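Local structure of CBS domain-containing protein (Agrobacterium tumefaciens, 3FHM) at residues L71-E76 and K101-C106; R105-S110 and P128-G133. The protein binds adenine nucleotides, AMP and NADH, through a pair of CBS domains, and probably senses or responds to them, its wider role being unknown. All blocks are in the same frame, centred on the assembly; numbering follows the deposited sequence.

Interaction 1. Residues L71-E76 and K101-C106; sequences LGIFTE and KNVVRC. With AMP (adenosine monophosphate), chain E; SO4 (sulfate ion), chain G.
Val103 and Lys101 meet the strand at Leu71, Gly72 and Ile73, and they do so through carbon atoms. Val103 buries the most surface: its CG2 methyl, anti to the carbonyl carbon, rests 3.7 Å from Gly72 CA, at a point where the strand carries no side chain. The same methyl also brushes Ile73 CG2. Lys101 passes close to the strand with the start of its side chain, CG lying 3.6 Å from Leu71 O. Its chain then bends, and NZ reaches a sulfate, probably from the crystallisation liquor, in a weak bond. Firmer grips on that ion come from the backbone: Lys101 N to O3, and Asn102 N to O4 at 2.7 Å.

AMP lies along both segments. Val104 reads the adenine with its main chain, N donating to AMP N1 at 3.1 Å (167° at the hydrogen) and O accepting from AMP N6 at 3.0 Å. Ile73 meets the base with CG2 and CD1 near N7 and C5. At the far end of the nucleotide Thr75 OG1 donates to the phosphate oxygen O2P at 2.8 Å; the same side chain caps the following helix at Arg77 N. Asp78, Arg125 and His126 also hydrogen-bond AMP. This is an adenine-nucleotide site of a CBS domain pair, built from both CBS sequence repeats.

Interaction 2. Residues R105-S110 and P128-G133; sequences RCQHNS and PVEENG
Residues 105-108 run alongside the strand at 128-131 with their end-to-end directions 52° apart, joined by a single parallel bridge between Cys106 and Val129. Two backbone hydrogen bonds make it: Cys106 N to Pro128 O at 3.1 Å, and Glu130 N to Cys106 O at 2.9 Å, the latter almost straight at 173°. Beyond the bridge the chain turns away through a type I turn from Gln107 to Ser110, with His108 at its second position still touching Glu131; Gln107 N also donates to Ser110 OG.

Glu130 has the most surface buried here. Its CG is anti to the backbone N, and the bend at chi2 helps to bring OE1 within 3.4 Å of Arg105 CD. The guanidinium stays beyond salt-bridge range, its plane 81° from that of the carboxylate, while Arg105 NE bonds to Val103 O. On another flank of the glutamate, Gln107 lies side by side with it, pointing the same way; OE1 and Glu130 OE2 are both acceptors and are not bonded to each other. Further along, Glu131 reaches the imidazole of His108: CG sits at the ring edge, in its plane, and OE2 approaches CD2 obliquely at 3.5 Å.

Cys106 SG packs on Val129 CG2 at 3.8 Å, and both side chains also touch Val26 of helix 26-33. The stretch round Cys106 takes the place of a first strand; the chain then passes through helix 112-122 and returns as strand 126-131, a beta-alpha-beta crossover, and the hairpin to strand 134-140 follows, consistent with the CBS fold.

Overall arrangement
Interactions 1 and 2 follow one another along the loop between helices 76-86 and 112-122, with centres 13 Å apart and Arg105 and Cys106 common to both. Residues 101-103 of this loop lie by strand 70-75, in the three-stranded sheet; a few residues later Cys106 is bridged to strand 126-131 of the two-stranded hairpin. The interactions touch where Val103 CG1 packs on Pro128 CG at 3.7 Å. Pro128, from interaction 2, also belongs to the AMP pocket that interaction 1 helps to build. This part of the second CBS repeat thus packs against a strand of the first and against its own hairpin, with AMP held by residues of both repeats.

Interaction 1. Residues L71-E76 and K101-C106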
loop_
_atom_site.group_PDB
_atom_site.type_symbol
_atom_site.label_atom_id
_atom_site.label_comp_id
_atom_site.label_asym_id
_atom_site.label_seq_id
_atom_site.Cartn_x
_atom_site.Cartn_y
_atom_site.Cartn_z
ATOM N N LEU A 71 -0.481 4.535 20.188
ATOM C CA LEU A 71 0.895 4.143 20.457
ATOM C C LEU A 71 1.736 4.144 19.217
ATOM O O LEU A 71 2.950 4.359 19.301
ATOM C CB LEU A 71 0.947 2.737 21.058
ATOM C CG LEU A 71 0.376 2.523 22.473
ATOM C CD1 LEU A 71 0.319 1.033 22.774
ATOM C CD2 LEU A 71 1.106 3.325 23.611
ATOM N N GLY A 72 1.094 3.862 18.073
ATOM C CA GLY A 72 1.773 3.735 16.794
ATOM C C GLY A 72 0.900 3.129 15.704
ATOM O O GLY A 72 -0.354 2.954 15.832
ATOM N N ILE A 73 1.544 2.784 14.599
ATOM C CA ILE A 73 0.788 2.384 13.423
ATOM C C ILE A 73 1.608 1.264 12.732
ATOM O O ILE A 73 2.845 1.323 12.637
ATOM C CB ILE A 73 0.415 3.647 12.562
ATOM C CG1 ILE A 73 -0.549 3.312 11.470
ATOM C CG2 ILE A 73 1.633 4.292 11.893
ATOM C CD1 ILE A 73 -0.534 4.438 10.472
ATOM N N PHE A 74 0.914 0.202 12.329
ATOM C CA PHE A 74 1.545 -0.959 11.692
ATOM C C PHE A 74 0.880 -1.168 10.328
ATOM O O PHE A 74 -0.360 -1.222 10.253
ATOM C CB PHE A 74 1.359 -2.204 12.593
ATOM C CG PHE A 74 1.801 -3.526 11.962
ATOM C CD1 PHE A 74 3.135 -3.954 12.058
ATOM C CD2 PHE A 74 0.854 -4.352 11.304
ATOM C CE1 PHE A 74 3.562 -5.161 11.499
ATOM C CE2 PHE A 74 1.244 -5.606 10.703
ATOM C CZ PHE A 74 2.620 -6.005 10.807
ATOM N N THR A 75 1.683 -1.271 9.267
ATOM C CA THR A 75 1.103 -1.497 7.901
ATOM C C THR A 75 1.736 -2.720 7.269
ATOM O O THR A 75 2.845 -3.230 7.766
ATOM C CB THR A 75 1.399 -0.293 6.939
ATOM O OG1 THR A 75 2.783 -0.293 6.501
ATOM C CG2 THR A 75 1.083 1.037 7.636
ATOM N N GLU A 76 1.123 -3.164 6.170
ATOM C CA GLU A 76 1.762 -4.215 5.323
ATOM C C GLU A 76 3.309 -3.963 5.052
ATOM O O GLU A 76 4.106 -4.916 4.894
ATOM C CB GLU A 76 0.981 -4.394 4.013
ATOM C CG GLU A 76 0.785 -3.056 3.223
ATOM C CD GLU A 76 -0.532 -2.951 2.376
ATOM O OE1 GLU A 76 -0.924 -1.787 2.118
ATOM O OE2 GLU A 76 -1.147 -3.978 1.971
ATOM N N LYS A 101 6.264 4.506 15.814
ATOM C CA LYS A 101 5.787 5.230 17.024
ATOM C C LYS A 101 5.411 6.700 16.801
ATOM O O LYS A 101 4.418 7.180 17.352
ATOM C CB LYS A 101 6.796 5.122 18.174
ATOM C CG LYS A 101 6.508 3.970 19.078
ATOM C CD LYS A 101 7.512 3.930 20.166
ATOM C CE LYS A 101 8.265 2.628 20.160
ATOM N NZ LYS A 101 8.783 2.402 18.768
ATOM N N ASN A 102 6.213 7.412 16.010
ATOM C CA ASN A 102 5.896 8.798 15.632
ATOM C C ASN A 102 4.911 8.932 14.506
ATOM O O ASN A 102 5.296 8.972 13.337
ATOM C CB ASN A 102 7.130 9.557 15.231
ATOM C CG ASN A 102 7.523 10.540 16.252
ATOM O OD1 ASN A 102 7.389 11.759 16.036
ATOM N ND2 ASN A 102 7.985 10.035 17.415
ATOM N N VAL A 103 3.652 9.052 14.883
ATOM C CA VAL A 103 2.536 9.048 13.980
ATOM C C VAL A 103 2.164 10.453 13.499
ATOM O O VAL A 103 1.735 11.247 14.332
ATOM C CB VAL A 103 1.332 8.491 14.757
ATOM C CG1 VAL A 103 0.072 8.389 13.907
ATOM C CG2 VAL A 103 1.667 7.143 15.323
ATOM N N VAL A 104 2.294 10.754 12.189
ATOM C CA VAL A 104 1.849 12.050 11.591
ATOM C C VAL A 104 0.310 12.036 11.301
ATOM O O VAL A 104 -0.199 11.049 10.803
ATOM C CB VAL A 104 2.633 12.399 10.283
ATOM C CG1 VAL A 104 2.152 13.691 9.670
ATOM C CG2 VAL A 104 4.086 12.489 10.528
ATOM N N ARG A 105 -0.399 13.134 11.621
ATOM C CA ARG A 105 -1.882 13.245 11.543
ATOM C C ARG A 105 -2.348 14.422 10.683
ATOM O O ARG A 105 -1.586 15.352 10.406
ATOM C CB ARG A 105 -2.476 13.526 12.938
ATOM C CG ARG A 105 -1.963 12.668 14.095
ATOM C CD ARG A 105 -1.432 13.511 15.283
ATOM N NE ARG A 105 -0.325 12.808 15.964
ATOM C CZ ARG A 105 0.065 13.005 17.227
ATOM N NH1 ARG A 105 1.079 12.305 17.733
ATOM N NH2 ARG A 105 -0.560 13.879 18.002
ATOM N N CYS A 106 -3.629 14.405 10.311
ATOM C CA CYS A 106 -4.302 15.629 9.796
ATOM C C CYS A 106 -5.604 16.024 10.541
ATOM O O CYS A 106 -6.016 15.340 11.486
ATOM C CB CYS A 106 -4.578 15.536 8.319
ATOM S SG CYS A 106 -5.698 14.267 8.056
HETATM P P AMP E . 2.307 2.672 4.255
HETATM O O1P AMP E . 1.452 3.435 5.192
HETATM O O2P AMP E . 2.129 1.196 4.239
HETATM O O3P AMP E . 2.428 3.379 2.910
HETATM O "O5'" AMP E . 3.610 2.836 5.183
HETATM C "C5'" AMP E . 4.990 2.510 4.900
HETATM C "C4'" AMP E . 5.758 2.968 6.151
HETATM O "O4'" AMP E . 5.284 4.238 6.565
HETATM C "C3'" AMP E . 5.479 2.070 7.352
HETATM O "O3'" AMP E . 6.569 1.952 8.260
HETATM C "C2'" AMP E . 4.465 2.806 8.129
HETATM O "O2'" AMP E . 4.653 2.491 9.481
HETATM C "C1'" AMP E . 4.839 4.208 7.899
HETATM N N9 AMP E . 3.639 5.018 8.189
HETATM C C8 AMP E . 2.329 4.812 7.886
HETATM N N7 AMP E . 1.475 5.772 8.383
HETATM C C5 AMP E . 2.279 6.618 8.991
HETATM C C6 AMP E . 2.060 7.860 9.716
HETATM N N6 AMP E . 0.816 8.362 9.866
HETATM N N1 AMP E . 3.157 8.457 10.217
HETATM C C2 AMP E . 4.422 7.950 10.090
HETATM N N3 AMP E . 4.719 6.821 9.455
HETATM C C4 AMP E . 3.682 6.136 8.886
HETATM S S SO4 G . 9.580 5.566 15.245
HETATM O O1 SO4 G . 10.904 6.032 15.654
HETATM O O2 SO4 G . 9.646 4.912 13.934
HETATM O O3 SO4 G . 9.079 4.595 16.210
HETATM O O4 SO4 G . 8.678 6.718 15.220
#

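Interaction 2. Residues R105-S110 and P128-G133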
loop_
_atom_site.group_PDB
_atom_site.type_symbol
_atom_site.label_atom_id
_atom_site.label_comp_id
_atom_site.label_asym_id
_atom_site.label_seq_id
_atom_site.Cartn_x
_atom_site.Cartn_y
_atom_site.Cartn_z
ATOM N N ARG A 105 -0.399 13.134 11.621
ATOM C CA ARG A 105 -1.882 13.245 11.543
ATOM C C ARG A 105 -2.348 14.422 10.683
ATOM O O ARG A 105 -1.586 15.352 10.406
ATOM C CB ARG A 105 -2.476 13.526 12.938
ATOM C CG ARG A 105 -1.963 12.668 14.095
ATOM C CD ARG A 105 -1.432 13.511 15.283
ATOM N NE ARG A 105 -0.325 12.808 15.964
ATOM C CZ ARG A 105 0.065 13.005 17.227
ATOM N NH1 ARG A 105 1.079 12.305 17.733
ATOM N NH2 ARG A 105 -0.560 13.879 18.002
ATOM N N CYS A 106 -3.629 14.405 10.311
ATOM C CA CYS A 106 -4.302 15.629 9.796
ATOM C C CYS A 106 -5.604 16.024 10.541
ATOM O O CYS A 106 -6.016 15.340 11.486
ATOM C CB CYS A 106 -4.578 15.536 8.319
ATOM S SG CYS A 106 -5.698 14.267 8.056
ATOM N N GLN A 107 -6.228 17.135 10.118
ATOM C CA GLN A 107 -7.414 17.699 10.769
ATOM C C GLN A 107 -8.608 17.649 9.838
ATOM O O GLN A 107 -8.462 17.345 8.668
ATOM C CB GLN A 107 -7.160 19.146 11.125
ATOM C CG GLN A 107 -6.432 19.335 12.416
ATOM C CD GLN A 107 -4.934 19.002 12.349
ATOM O OE1 GLN A 107 -4.320 18.639 13.364
ATOM N NE2 GLN A 107 -4.339 19.161 11.165
ATOM N N HIS A 108 -9.790 17.986 10.351
ATOM C CA HIS A 108 -11.034 17.915 9.540
ATOM C C HIS A 108 -10.998 18.850 8.345
ATOM O O HIS A 108 -11.704 18.663 7.329
ATOM C CB HIS A 108 -12.295 18.178 10.376
ATOM C CG HIS A 108 -12.912 16.925 10.936
ATOM N ND1 HIS A 108 -13.791 16.138 10.213
ATOM C CD2 HIS A 108 -12.758 16.309 12.142
ATOM C CE1 HIS A 108 -14.151 15.095 10.951
ATOM N NE2 HIS A 108 -13.540 15.172 12.122
ATOM N N ASN A 109 -10.132 19.843 8.477
ATOM C CA ASN A 109 -10.085 20.950 7.554
ATOM C C ASN A 109 -8.808 20.928 6.739
ATOM O O ASN A 109 -8.522 21.855 5.992
ATOM C CB ASN A 109 -10.309 22.296 8.288
ATOM C CG ASN A 109 -9.238 22.616 9.313
ATOM O OD1 ASN A 109 -8.749 21.752 10.024
ATOM N ND2 ASN A 109 -8.884 23.870 9.393
ATOM N N SER A 110 -8.037 19.858 6.886
ATOM C CA SER A 110 -6.905 19.621 5.990
ATOM C C SER A 110 -7.458 19.386 4.579
ATOM O O SER A 110 -8.597 18.909 4.427
ATOM C CB SER A 110 -6.060 18.434 6.489
ATOM O OG SER A 110 -5.200 18.795 7.583
ATOM N N PRO A 128 -3.928 9.254 9.963
ATOM C CA PRO A 128 -4.941 9.252 11.024
ATOM C C PRO A 128 -5.468 10.663 11.171
ATOM O O PRO A 128 -4.667 11.608 11.137
ATOM C CB PRO A 128 -4.117 8.858 12.287
ATOM C CG PRO A 128 -2.974 8.125 11.792
ATOM C CD PRO A 128 -2.610 8.879 10.508
ATOM N N VAL A 129 -6.780 10.808 11.331
ATOM C CA VAL A 129 -7.414 12.141 11.578
ATOM C C VAL A 129 -7.651 12.472 13.084
ATOM O O VAL A 129 -8.244 11.684 13.852
ATOM C CB VAL A 129 -8.729 12.394 10.710
ATOM C CG1 VAL A 129 -9.193 13.851 10.802
ATOM C CG2 VAL A 129 -8.536 12.031 9.250
ATOM N N GLU A 130 -7.172 13.646 13.483
ATOM C CA GLU A 130 -7.311 14.152 14.866
ATOM C C GLU A 130 -8.199 15.418 14.986
ATOM O O GLU A 130 -8.252 16.240 14.079
ATOM C CB GLU A 130 -5.919 14.396 15.466
ATOM C CG GLU A 130 -5.868 15.396 16.587
ATOM C CD GLU A 130 -4.791 16.427 16.358
ATOM O OE1 GLU A 130 -3.666 16.001 15.975
ATOM O OE2 GLU A 130 -5.082 17.645 16.544
ATOM N N GLU A 131 -8.902 15.533 16.106
ATOM C CA GLU A 131 -9.645 16.728 16.463
ATOM C C GLU A 131 -9.956 16.682 17.936
ATOM O O GLU A 131 -10.575 15.726 18.426
ATOM C CB GLU A 131 -10.934 16.859 15.662
ATOM C CG GLU A 131 -11.967 15.801 15.971
ATOM C CD GLU A 131 -13.375 16.359 16.009
ATOM O OE1 GLU A 131 -14.221 15.731 16.682
ATOM O OE2 GLU A 131 -13.636 17.411 15.372
ATOM N N ASN A 132 -9.507 17.719 18.639
ATOM C CA ASN A 132 -9.660 17.798 20.073
ATOM C C ASN A 132 -8.838 16.718 20.749
ATOM O O ASN A 132 -9.258 16.147 21.744
ATOM C CB ASN A 132 -11.142 17.664 20.453
ATOM C CG ASN A 132 -11.961 18.929 20.135
ATOM O OD1 ASN A 132 -11.420 19.969 19.719
ATOM N ND2 ASN A 132 -13.277 18.841 20.352
ATOM N N GLY A 133 -7.673 16.418 20.186
ATOM C CA GLY A 133 -6.784 15.389 20.736
ATOM C C GLY A 133 -7.317 13.965 20.608
ATOM O O GLY A 133 -6.741 13.023 21.134
#